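Local coordinates for UDP-glucose:anthocyanidin 3-O-glucosyltransferase (Clitoria ternatea, PDB 4REL), which belongs to the plant glycosyltransferases of the GT-B fold, in which two Rossmann-like domains with parallel sheets face each other across a cleft, at residues D177-Q180 / D181-D184; F146-D149 / L150-K154; L255-L258 / D259-S263. One frame throughout, in Å; residues are numbered along the deposited sequence. Where two conformers were deposited one is given.

Contact 1. Residues D177-Q180 / D181-D184. With KMP (3,5,7-trihydroxy-2-(4-hydroxyphenyl)-4H-chromen-4-one), chain B.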
loop_
_atom_site.group_PDB
_atom_site.type_symbol
_atom_site.label_atom_id
_atom_site.label_comp_id
_atom_site.label_asym_id
_atom_site.label_seq_id
_atom_site.Cartn_x
_atom_site.Cartn_y
_atom_site.Cartn_z
ATOM N N ASP A 177 -11.374 12.359 6.830
ATOM C CA ASP A 177 -10.541 11.376 6.138
ATOM C C ASP A 177 -9.042 11.600 6.344
ATOM O O ASP A 177 -8.240 10.709 6.072
ATOM C CB ASP A 177 -10.837 11.398 4.636
ATOM C CG ASP A 177 -12.309 11.201 4.320
ATOM O OD1 ASP A 177 -12.980 10.425 5.036
ATOM O OD2 ASP A 177 -12.790 11.818 3.341
ATOM N N VAL A 178 -8.672 12.794 6.802
ATOM C CA VAL A 178 -7.266 13.203 6.879
ATOM C C VAL A 178 -6.469 12.334 7.862
ATOM O O VAL A 178 -6.944 12.058 8.965
ATOM C CB VAL A 178 -7.176 14.685 7.288
ATOM C CG1 VAL A 178 -5.736 15.112 7.504
ATOM C CG2 VAL A 178 -7.846 15.563 6.224
ATOM N N PRO A 179 -5.266 11.877 7.463
ATOM C CA PRO A 179 -4.430 11.121 8.407
ATOM C C PRO A 179 -4.190 11.911 9.693
ATOM O O PRO A 179 -3.780 13.074 9.627
ATOM C CB PRO A 179 -3.113 10.947 7.643
ATOM C CG PRO A 179 -3.522 10.936 6.202
ATOM C CD PRO A 179 -4.644 11.962 6.125
ATOM N N GLN A 180 -4.461 11.304 10.848
ATOM C CA GLN A 180 -4.257 12.007 12.110
ATOM C C GLN A 180 -2.804 12.457 12.264
ATOM O O GLN A 180 -2.547 13.526 12.823
ATOM C CB GLN A 180 -4.677 11.141 13.301
ATOM C CG GLN A 180 -4.563 11.840 14.645
ATOM C CD GLN A 180 -5.510 13.013 14.769
ATOM O OE1 GLN A 180 -6.688 12.914 14.411
ATOM N NE2 GLN A 180 -5.001 14.138 15.265
ATOM N N ASP A 181 -1.867 11.655 11.757
ATOM C CA ASP A 181 -0.441 11.978 11.865
ATOM C C ASP A 181 -0.105 13.395 11.395
ATOM O O ASP A 181 0.777 14.048 11.960
ATOM C CB ASP A 181 0.423 10.978 11.071
ATOM C CG ASP A 181 0.501 9.604 11.719
ATOM O OD1 ASP A 181 0.463 9.509 12.960
ATOM O OD2 ASP A 181 0.614 8.611 10.973
ATOM N N MET A 182 -0.801 13.877 10.368
ATOM C CA MET A 182 -0.410 15.155 9.777
ATOM C C MET A 182 -1.006 16.334 10.528
ATOM O O MET A 182 -0.605 17.478 10.312
ATOM C CB MET A 182 -0.700 15.220 8.270
ATOM C CG MET A 182 -2.141 15.421 7.869
ATOM S SD MET A 182 -2.269 15.671 6.068
ATOM C CE MET A 182 -1.342 17.175 5.868
ATOM N N LEU A 183 -1.934 16.034 11.431
ATOM C CA LEU A 183 -2.566 17.056 12.258
ATOM C C LEU A 183 -1.893 17.217 13.627
ATOM O O LEU A 183 -1.982 18.288 14.239
ATOM C CB LEU A 183 -4.046 16.722 12.463
ATOM C CG LEU A 183 -4.934 16.574 11.228
ATOM C CD1 LEU A 183 -6.366 16.314 11.659
ATOM C CD2 LEU A 183 -4.861 17.811 10.342
ATOM N N ASP A 184 -1.248 16.155 14.118
ATOM C CA ASP A 184 -0.666 16.164 15.464
ATOM C C ASP A 184 0.398 17.247 15.602
ATOM O O ASP A 184 1.272 17.371 14.750
ATOM C CB ASP A 184 -0.034 14.812 15.799
ATOM C CG ASP A 184 -1.061 13.722 16.054
ATOM O OD1 ASP A 184 -2.194 14.041 16.478
ATOM O OD2 ASP A 184 -0.721 12.539 15.831
HETATM C C1 KMP B . 0.068 8.266 6.231
HETATM C C2 KMP B . 0.408 7.255 5.348
HETATM C C3 KMP B . 1.066 6.040 5.875
HETATM C C4 KMP B . 1.335 5.936 7.323
HETATM C C5 KMP B . 0.961 7.005 8.129
HETATM C C6 KMP B . 0.343 8.137 7.591
HETATM C C9 KMP B . 1.450 4.925 4.979
HETATM C C10 KMP B . 2.105 3.747 5.591
HETATM C C11 KMP B . 2.340 3.743 7.072
HETATM C C14 KMP B . 2.992 2.593 7.773
HETATM C C15 KMP B . 3.662 1.584 7.084
HETATM C C16 KMP B . 4.252 0.534 7.769
HETATM C C17 KMP B . 4.174 0.479 9.151
HETATM C C18 KMP B . 3.511 1.480 9.848
HETATM C C19 KMP B . 2.925 2.534 9.160
HETATM O O12 KMP B . 1.944 4.818 7.845
HETATM O O13 KMP B . 1.224 4.991 3.747
HETATM O O24 KMP B . 4.752 -0.559 9.819
HETATM O O27 KMP B . 2.455 2.712 4.778
HETATM O O29 KMP B . -0.002 9.154 8.429
HETATM O O30 KMP B . 0.150 7.361 4.015
#

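Contact 2. Residues F146-D149 / L150-K154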
loop_
_atom_site.group_PDB
_atom_site.type_symbol
_atom_site.label_atom_id
_atom_site.label_comp_id
_atom_site.label_asym_id
_atom_site.label_seq_id
_atom_site.Cartn_x
_atom_site.Cartn_y
_atom_site.Cartn_z
ATOM N N PHE A 146 1.305 18.800 0.204
ATOM C CA PHE A 146 1.514 20.137 -0.337
ATOM C C PHE A 146 0.521 21.158 0.198
ATOM O O PHE A 146 0.524 22.322 -0.224
ATOM C CB PHE A 146 1.453 20.089 -1.858
ATOM C CG PHE A 146 2.590 19.329 -2.467
ATOM C CD1 PHE A 146 3.723 19.998 -2.902
ATOM C CD2 PHE A 146 2.539 17.947 -2.580
ATOM C CE1 PHE A 146 4.787 19.305 -3.455
ATOM C CE2 PHE A 146 3.604 17.247 -3.126
ATOM C CZ PHE A 146 4.723 17.928 -3.566
ATOM N N ASN A 147 -0.302 20.735 1.155
ATOM C CA ASN A 147 -1.381 21.580 1.659
ATOM C C ASN A 147 -1.596 21.408 3.159
ATOM O O ASN A 147 -2.717 21.512 3.639
ATOM C CB ASN A 147 -2.688 21.285 0.907
ATOM C CG ASN A 147 -2.606 21.643 -0.565
ATOM O OD1 ASN A 147 -2.815 22.798 -0.953
ATOM N ND2 ASN A 147 -2.307 20.653 -1.397
ATOM N N ILE A 148 -0.516 21.160 3.897
ATOM C CA ILE A 148 -0.632 20.863 5.324
ATOM C C ILE A 148 -1.283 22.005 6.114
ATOM O O ILE A 148 -2.172 21.765 6.940
ATOM C CB ILE A 148 0.737 20.495 5.939
ATOM C CG1 ILE A 148 1.298 19.253 5.249
ATOM C CG2 ILE A 148 0.615 20.275 7.451
ATOM C CD1 ILE A 148 2.766 19.024 5.496
ATOM N N ASP A 149 -0.868 23.244 5.856
ATOM C CA ASP A 149 -1.428 24.371 6.609
ATOM C C ASP A 149 -2.927 24.548 6.361
ATOM O O ASP A 149 -3.691 24.781 7.300
ATOM C CB ASP A 149 -0.653 25.659 6.321
ATOM C CG ASP A 149 0.786 25.591 6.803
ATOM O OD1 ASP A 149 1.104 24.686 7.602
ATOM O OD2 ASP A 149 1.598 26.441 6.390
ATOM N N LEU A 150 -3.355 24.415 5.108
ATOM C CA LEU A 150 -4.782 24.523 4.790
ATOM C C LEU A 150 -5.556 23.394 5.449
ATOM O O LEU A 150 -6.650 23.596 5.987
ATOM C CB LEU A 150 -5.022 24.476 3.279
ATOM C CG LEU A 150 -4.578 25.680 2.456
ATOM C CD1 LEU A 150 -4.960 25.485 0.987
ATOM C CD2 LEU A 150 -5.178 26.967 3.022
ATOM N N ILE A 151 -4.982 22.198 5.397
ATOM C CA ILE A 151 -5.635 21.027 5.958
ATOM C C ILE A 151 -5.768 21.151 7.480
ATOM O O ILE A 151 -6.847 20.915 8.028
ATOM C CB ILE A 151 -4.905 19.738 5.524
ATOM C CG1 ILE A 151 -5.236 19.450 4.057
ATOM C CG2 ILE A 151 -5.310 18.567 6.406
ATOM C CD1 ILE A 151 -4.290 18.465 3.366
ATOM N N ARG A 152 -4.693 21.551 8.155
ATOM C CA ARG A 152 -4.745 21.715 9.606
ATOM C C ARG A 152 -5.752 22.779 9.995
ATOM O O ARG A 152 -6.504 22.613 10.962
ATOM C CB ARG A 152 -3.373 22.073 10.171
ATOM C CG ARG A 152 -2.382 20.930 10.052
ATOM C CD ARG A 152 -1.074 21.252 10.728
ATOM N NE ARG A 152 -0.212 20.073 10.800
ATOM C CZ ARG A 152 1.069 20.117 11.148
ATOM N NH1 ARG A 152 1.634 21.280 11.436
ATOM N NH2 ARG A 152 1.785 19.003 11.193
ATOM N N ASP A 153 -5.769 23.876 9.247
ATOM C CA ASP A 153 -6.703 24.954 9.548
ATOM C C ASP A 153 -8.148 24.488 9.386
ATOM O O ASP A 153 -8.989 24.728 10.259
ATOM C CB ASP A 153 -6.429 26.180 8.675
ATOM C CG ASP A 153 -7.049 27.444 9.249
ATOM O OD1 ASP A 153 -7.066 27.578 10.492
ATOM O OD2 ASP A 153 -7.526 28.293 8.464
ATOM N N LYS A 154 -8.437 23.812 8.279
ATOM C CA LYS A 154 -9.784 23.310 8.034
ATOM C C LYS A 154 -10.188 22.239 9.058
ATOM O O LYS A 154 -11.306 22.251 9.565
ATOM C CB LYS A 154 -9.922 22.779 6.599
ATOM C CG LYS A 154 -11.346 22.354 6.232
ATOM C CD LYS A 154 -11.544 22.276 4.725
ATOM C CE LYS A 154 -12.111 23.567 4.159
ATOM N NZ LYS A 154 -13.609 23.597 4.155
#

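Contact 3. Residues L255-L258 / D259-S263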
loop_
_atom_site.group_PDB
_atom_site.type_symbol
_atom_site.label_atom_id
_atom_site.label_comp_id
_atom_site.label_asym_id
_atom_site.label_seq_id
_atom_site.Cartn_x
_atom_site.Cartn_y
_atom_site.Cartn_z
ATOM N N LEU A 255 -9.094 -21.903 -2.411
ATOM C CA LEU A 255 -9.552 -21.841 -3.787
ATOM C C LEU A 255 -10.519 -22.965 -4.100
ATOM O O LEU A 255 -11.512 -22.760 -4.803
ATOM C CB LEU A 255 -8.373 -21.851 -4.761
ATOM C CG LEU A 255 -7.439 -20.651 -4.634
ATOM C CD1 LEU A 255 -6.291 -20.762 -5.642
ATOM C CD2 LEU A 255 -8.208 -19.353 -4.833
ATOM N N SER A 256 -10.223 -24.153 -3.577
ATOM C CA SER A 256 -11.085 -25.302 -3.797
ATOM C C SER A 256 -12.428 -25.033 -3.125
ATOM O O SER A 256 -13.490 -25.310 -3.690
ATOM C CB SER A 256 -10.439 -26.570 -3.234
ATOM O OG SER A 256 -11.233 -27.709 -3.508
ATOM N N TRP A 257 -12.364 -24.477 -1.921
ATOM C CA TRP A 257 -13.565 -24.101 -1.188
ATOM C C TRP A 257 -14.368 -23.073 -1.987
ATOM O O TRP A 257 -15.587 -23.193 -2.130
ATOM C CB TRP A 257 -13.189 -23.543 0.183
ATOM C CG TRP A 257 -14.368 -23.322 1.095
ATOM C CD1 TRP A 257 -14.946 -24.242 1.920
ATOM C CD2 TRP A 257 -15.096 -22.101 1.283
ATOM N NE1 TRP A 257 -15.996 -23.676 2.601
ATOM C CE2 TRP A 257 -16.107 -22.359 2.231
ATOM C CE3 TRP A 257 -14.993 -20.815 0.741
ATOM C CZ2 TRP A 257 -17.007 -21.376 2.654
ATOM C CZ3 TRP A 257 -15.888 -19.841 1.159
ATOM C CH2 TRP A 257 -16.881 -20.128 2.104
ATOM N N LEU A 258 -13.676 -22.069 -2.522
ATOM C CA LEU A 258 -14.336 -21.042 -3.328
ATOM C C LEU A 258 -14.939 -21.629 -4.614
ATOM O O LEU A 258 -15.979 -21.163 -5.080
ATOM C CB LEU A 258 -13.373 -19.877 -3.632
ATOM C CG LEU A 258 -12.934 -19.020 -2.436
ATOM C CD1 LEU A 258 -11.764 -18.102 -2.763
ATOM C CD2 LEU A 258 -14.109 -18.183 -1.877
ATOM N N ASP A 259 -14.307 -22.664 -5.173
ATOM C CA ASP A 259 -14.836 -23.308 -6.381
ATOM C C ASP A 259 -16.249 -23.855 -6.172
ATOM O O ASP A 259 -17.031 -23.972 -7.121
ATOM C CB ASP A 259 -13.926 -24.457 -6.838
ATOM C CG ASP A 259 -12.610 -23.978 -7.403
ATOM O OD1 ASP A 259 -12.583 -22.895 -8.034
ATOM O OD2 ASP A 259 -11.600 -24.698 -7.224
ATOM N N SER A 260 -16.568 -24.188 -4.926
ATOM C CA SER A 260 -17.845 -24.808 -4.598
ATOM C C SER A 260 -18.918 -23.759 -4.359
ATOM O O SER A 260 -20.075 -24.093 -4.108
ATOM C CB SER A 260 -17.709 -25.701 -3.361
ATOM O OG SER A 260 -17.409 -24.945 -2.199
ATOM N N LYS A 261 -18.534 -22.488 -4.449
ATOM C CA LYS A 261 -19.463 -21.388 -4.188
ATOM C C LYS A 261 -19.930 -20.711 -5.479
ATOM O O LYS A 261 -19.277 -20.821 -6.513
ATOM C CB LYS A 261 -18.805 -20.358 -3.263
ATOM C CG LYS A 261 -18.344 -20.942 -1.942
ATOM C CD LYS A 261 -19.522 -21.483 -1.157
ATOM C CE LYS A 261 -19.050 -22.242 0.071
ATOM N NZ LYS A 261 -20.189 -22.861 0.802
ATOM N N SER A 262 -21.062 -20.015 -5.401
ATOM C CA SER A 262 -21.638 -19.294 -6.538
ATOM C C SER A 262 -20.855 -18.021 -6.867
ATOM O O SER A 262 -20.205 -17.444 -5.993
ATOM C CB SER A 262 -23.095 -18.928 -6.244
ATOM O OG SER A 262 -23.875 -20.083 -6.002
ATOM N N SER A 263 -20.931 -17.567 -8.118
ATOM C CA SER A 263 -20.185 -16.377 -8.521
ATOM C C SER A 263 -20.615 -15.160 -7.701
ATOM O O SER A 263 -21.799 -14.969 -7.417
ATOM C CB SER A 263 -20.354 -16.094 -10.015
ATOM O OG SER A 263 -21.594 -15.470 -10.274
#

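Contact 1. Residues D177-Q180 / D181-D184
Val178 lays its CG1 methyl against the chain of Met182, the closest approach being CG1 to Met182 CG at 3.6 Å; the two side chains cross nearly at right angles. The same methyl reaches Leu183 CD2 at 4.0 Å, so one branch of Val178 serves two residues of the following turn. With CG between its backbone N and carbonyl carbon (chi1 76°), Met182 carries CG over to this methyl. The backbone closes the turn tightly: Gln180 O takes both Leu183 N (2.9 Å) and Asp184 N (3.2 Å), while Met182 N binds Pro179 O. On the outer side, Gln180 NE2 gives a nearly straight bond (168°) to Asp184 OD1 at 3.1 Å. OD1 lies close to the amide plane of Gln180, whereas NE2 approaches from above the carboxylate plane, the two planes being 36° apart. Helix 148-157 backs the apolar side, with Val178 on Ile151 and Met182 on Ile148. Toward the cleft, KMP O29 donates to Asp181 OD2 at 2.7 Å and sits 3.7 Å from Pro179 CB. His17 NE2 also bonds KMP, and Phe192 touches Asp181. Pro179 and Asp181 thus make this turn one wall of the KMP pocket.

Contact 2. Residues F146-D149 / L150-K154
Ile148 and Arg152 run side by side and point the same way, one helical turn apart. The CG2 methyl of Ile148, anti to its own backbone N, stands 3.4 Å above the guanidinium plane of Arg152, offset toward its rim, with Arg152 NE the nearest atom at 3.5 Å. The arginine chain is extended from CG to NE, which brings the flat group under the methyl, while Arg152 CG rests 3.2 Å from Ile148 O. The backbones of the pair are joined by the bond from Arg152 N to Ile148 O, 2.8 Å long and close to straight (168°).

At the start of the helix, Asn147 O accepts Ile151 N at 2.9 Å, and Ile151 CD1 folds back to 3.4 Å from the same oxygen, Asn147 O. The amide oxygen OD1 of Asn147 meets Leu150 CD1 at 3.9 Å. Asn147 holds the N-cap position, yet its side chain makes no capping bond; ND2 instead binds Ser143 O and Tyr225 OH, which tie the residue back to the preceding loop and to helix 220-229. Asp153 N to Asp149 O continues the helical pattern.

One shell further out, Arg152 NE bonds Met182 O in the neighbouring loop, which limits rotation of the guanidinium, and Asn197 of helix 191-197 touches both side chains. Asp149 OD1 stays 5.2 Å from Arg152 NH1, so the carboxylate probably acts on the arginine through its field rather than by direct pairing. The cation is thus covered on one face by a methyl and bonded through NE to a main-chain carbonyl, with no salt bridge within this turn.

Contact 3. Residues L255-L258 / D259-S263
Lys261 folds back over the indole of Trp257 in a CH-pi contact at the C-terminal end of helix 254-259, where the chain leaves the helix for strand 266-270 in a GT-B glycosyltransferase. Starting at the backbone, its CB lies 3.5 Å from Leu258 O, the carbonyl that also accepts Lys261 N at 2.9 Å. CG comes to 3.6 Å from Trp257 O. The bend at chi2 (-62°) then turns the chain across the ring, and CE arrives over the face of the six-membered ring, 3.6 Å from its centroid and 21° off the normal. Beyond it, NZ passes the rim at 4.0 Å from Trp257 CZ2, so a methylene, not the ammonium group, makes the main contact.

The helix end is finished by Trp257 O, which accepts Ser260 N at 3.1 Å. Ser260 OG also donates to Trp257 O, at 2.5 Å, a distance short enough that its exact value is doubtful. That hydroxyl is brought there by its place between the backbone N and carbonyl carbon (chi1 66°). The last full helical bond, Asp259 N to Leu255 O, precedes these. Outside the turn, Ser336 OG binds both Leu258 O and Lys261 O, and Asp259 OD1 is hydrogen-bonded to His334 NE2. Val266 and Val297, on neighbouring strands, receive Trp257 and Leu258, joining helix and sheet. In the plane of the indole, at its edge, sits Leu258 CD2.

Contacts 1 and 2 pack on each other, their centres 10 Å apart; contact 1 lines the KMP pocket and contact 2, on helix 148-157, stands behind it. Contact 1 is the most buried of the three, with apolar side chains on one side and the pocket carboxylate of Asp181 on another. Contact 2 lies nearer the surface, and its regular helical bonds contrast with the turn bonds of contact 1. Contact 3, also at the surface but at a helix end, lies across the chain's centre, about 40 Å from contact 1 and 47 Å from contact 2, centre to centre. In both surface contacts a basic side chain pairs with the residue four places before it.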